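Local coordinates for protein alanine racemase 1 (Caldanaerobacter subterraneus subsp. tengcongensis MB4, PDB 4Y2W) that belongs to the alanine racemase family, joining an N-terminal eight-stranded parallel barrel to a largely beta C-terminal domain, and is modelled with bound alanine, at residues 245-249 with 338-342. The protein carries 1 engineered substitution. Numbering follows the deposited sequence.
Sequences RETLR and IGTQN
Glu246, in the loop before strand 248-260, and Arg249, at its start, both reach Thr340, just past the corner at 338-339. The Glu246 carboxylate takes two bonds from one residue. Thr340 OG1 donates to Glu246 OE1 at 2.6 Å, arriving 41° out of the carboxylate plane. The bond from Thr340 N to Glu246 OE2, 3.1 Å long, is weak, with only 137° at the hydrogen. Glu246 spans the gap because its CG lies anti to the backbone N (chi1 -163°) and the chain stays extended to CD. Arg249 instead bends at chi2 and chi3, bringing NH1 to 2.7 Å from Thr340 O; this carbonyl lies at the guanidinium edge, in its plane. Behind this polar, partly exposed side the backbones close up: Arg249 CA is 4.7 Å from the CA of Gly339, which has no side chain, and 3.4 Å from Ile338 O, a CA-H...O contact. Deeper still, Leu248 CD2 meets Ile338 CG2 more loosely, at 4.3 Å, both residues being buried against helix 359-365. Glu12 and Glu334 form salt bridges with Arg249 NH2, and Thr345 shares Thr340 OG1. Thr340 is thus gripped through N, O and OG1, its amide and hydroxyl facing an acid and its carbonyl a base, which ties the loop after strand 334-336 to the start of strand 248-260 and the loop leading into it, within the C-terminal domain.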
ATOM      1  N   ARG A 245       3.863  16.271  18.394  1.00 54.40           N
ATOM      2  CA  ARG A 245       3.906  15.000  19.116  1.00 53.33           C
ATOM      3  C   ARG A 245       3.779  13.835  18.137  1.00 50.40           C
ATOM      4  O   ARG A 245       3.249  13.982  17.036  1.00 49.57           O
ATOM      5  CB  ARG A 245       2.800  14.931  20.176  1.00 54.22           C
ATOM      6  CG  ARG A 245       2.863  16.064  21.190  1.00 55.67           C
ATOM      7  CD  ARG A 245       2.342  15.680  22.568  1.00 56.76           C
ATOM      8  NE  ARG A 245       0.926  15.299  22.580  1.00 57.80           N
ATOM      9  CZ  ARG A 245       0.456  14.048  22.562  1.00 57.19           C
ATOM     10  NH1 ARG A 245       1.270  12.994  22.519  1.00 56.17           N
ATOM     11  NH2 ARG A 245      -0.859  13.847  22.587  1.00 56.85           N
ATOM     12  N   GLU A 246       4.276  12.678  18.555  1.00 47.81           N
ATOM     13  CA  GLU A 246       4.282  11.487  17.718  1.00 46.96           C
ATOM     14  C   GLU A 246       2.865  10.947  17.584  1.00 45.14           C
ATOM     15  O   GLU A 246       2.206  10.678  18.594  1.00 45.62           O
ATOM     16  CB  GLU A 246       5.197  10.428  18.330  1.00 47.69           C
ATOM     17  CG  GLU A 246       5.608   9.319  17.378  1.00 47.47           C
ATOM     18  CD  GLU A 246       6.573   8.352  18.028  1.00 47.36           C
ATOM     19  OE1 GLU A 246       7.775   8.428  17.715  1.00 47.74           O
ATOM     20  OE2 GLU A 246       6.136   7.537  18.872  1.00 46.41           O
ATOM     21  N   THR A 247       2.402  10.800  16.342  1.00 42.69           N
ATOM     22  CA  THR A 247       1.019  10.411  16.061  1.00 42.11           C
ATOM     23  C   THR A 247       0.858   8.946  15.662  1.00 42.46           C
ATOM     24  O   THR A 247      -0.212   8.367  15.866  1.00 42.87           O
ATOM     25  CB  THR A 247       0.413  11.278  14.943  1.00 41.64           C
ATOM     26  OG1 THR A 247       1.269  11.252  13.797  1.00 41.30           O
ATOM     27  CG2 THR A 247       0.247  12.710  15.409  1.00 42.16           C
ATOM     28  N   LEU A 248       1.905   8.355  15.088  1.00 42.09           N
ATOM     29  CA  LEU A 248       1.856   6.968  14.628  1.00 41.72           C
ATOM     30  C   LEU A 248       3.050   6.160  15.110  1.00 42.18           C
ATOM     31  O   LEU A 248       4.189   6.616  15.018  1.00 42.53           O
ATOM     32  CB  LEU A 248       1.816   6.928  13.104  1.00 40.76           C
ATOM     33  CG  LEU A 248       1.791   5.539  12.458  1.00 40.33           C
ATOM     34  CD1 LEU A 248       0.950   5.571  11.191  1.00 40.11           C
ATOM     35  CD2 LEU A 248       3.190   5.001  12.172  1.00 40.51           C
ATOM     36  N   ARG A 249       2.783   4.950  15.601  1.00 42.46           N
ATOM     37  CA  ARG A 249       3.840   3.977  15.877  1.00 42.73           C
ATOM     38  C   ARG A 249       3.603   2.696  15.072  1.00 41.67           C
ATOM     39  O   ARG A 249       2.630   1.978  15.304  1.00 42.34           O
ATOM     40  CB  ARG A 249       3.919   3.655  17.368  1.00 43.17           C
ATOM     41  CG  ARG A 249       4.330   4.828  18.244  1.00 44.23           C
ATOM     42  CD  ARG A 249       5.112   4.349  19.458  1.00 45.12           C
ATOM     43  NE  ARG A 249       4.418   3.265  20.154  1.00 45.49           N
ATOM     44  CZ  ARG A 249       5.004   2.308  20.875  1.00 45.31           C
ATOM     45  NH1 ARG A 249       6.326   2.258  21.025  1.00 44.75           N
ATOM     46  NH2 ARG A 249       4.253   1.379  21.452  1.00 46.43           N
ATOM     47  N   ILE A 338       8.605   2.274  12.996  1.00 39.92           N
ATOM     48  CA  ILE A 338       8.502   3.729  12.951  1.00 40.27           C
ATOM     49  C   ILE A 338       7.993   4.182  14.307  1.00 40.15           C
ATOM     50  O   ILE A 338       7.018   3.627  14.814  1.00 40.19           O
ATOM     51  CB  ILE A 338       7.494   4.204  11.884  1.00 40.54           C
ATOM     52  CG1 ILE A 338       7.889   3.689  10.498  1.00 40.45           C
ATOM     53  CG2 ILE A 338       7.382   5.726  11.896  1.00 40.63           C
ATOM     54  CD1 ILE A 338       6.845   3.942   9.431  1.00 41.00           C
ATOM     55  N   GLY A 339       8.647   5.180  14.893  1.00 40.53           N
ATOM     56  CA  GLY A 339       8.207   5.744  16.165  1.00 40.81           C
ATOM     57  C   GLY A 339       9.168   5.562  17.329  1.00 41.24           C
ATOM     58  O   GLY A 339      10.335   5.217  17.149  1.00 39.12           O
ATOM     59  N   THR A 340       8.641   5.780  18.534  1.00 42.87           N
ATOM     60  CA  THR A 340       9.442   5.907  19.750  1.00 44.52           C
ATOM     61  C   THR A 340       9.393   4.628  20.582  1.00 44.89           C
ATOM     62  O   THR A 340       8.395   3.912  20.568  1.00 44.79           O
ATOM     63  CB  THR A 340       8.937   7.101  20.597  1.00 44.72           C
ATOM     64  OG1 THR A 340       9.165   8.322  19.883  1.00 43.95           O
ATOM     65  CG2 THR A 340       9.638   7.180  21.954  1.00 44.71           C
ATOM     66  N   GLN A 341      10.482   4.349  21.294  1.00 46.04           N
ATOM     67  CA  GLN A 341      10.545   3.238  22.241  1.00 46.76           C
ATOM     68  C   GLN A 341      11.696   3.465  23.227  1.00 48.65           C
ATOM     69  O   GLN A 341      12.861   3.334  22.858  1.00 48.49           O
ATOM     70  CB  GLN A 341      10.734   1.908  21.495  1.00 46.20           C
ATOM     71  CG  GLN A 341      10.368   0.677  22.318  1.00 45.56           C
ATOM     72  CD  GLN A 341      10.787  -0.630  21.665  1.00 44.39           C
ATOM     73  OE1 GLN A 341      11.968  -0.854  21.394  1.00 43.64           O
ATOM     74  NE2 GLN A 341       9.819  -1.506  21.420  1.00 44.41           N
ATOM     75  N   ASN A 342      11.364   3.824  24.468  1.00 51.90           N
ATOM     76  CA  ASN A 342      12.358   4.008  25.546  1.00 54.36           C
ATOM     77  C   ASN A 342      13.502   4.978  25.222  1.00 56.76           C
ATOM     78  O   ASN A 342      14.625   4.549  24.938  1.00 56.45           O
ATOM     79  CB  ASN A 342      12.963   2.658  25.955  1.00 54.13           C
ATOM     80  CG  ASN A 342      11.918   1.642  26.360  1.00 54.67           C
ATOM     81  OD1 ASN A 342      10.815   1.995  26.772  1.00 56.06           O
ATOM     82  ND2 ASN A 342      12.267   0.368  26.249  1.00 55.32           N
TER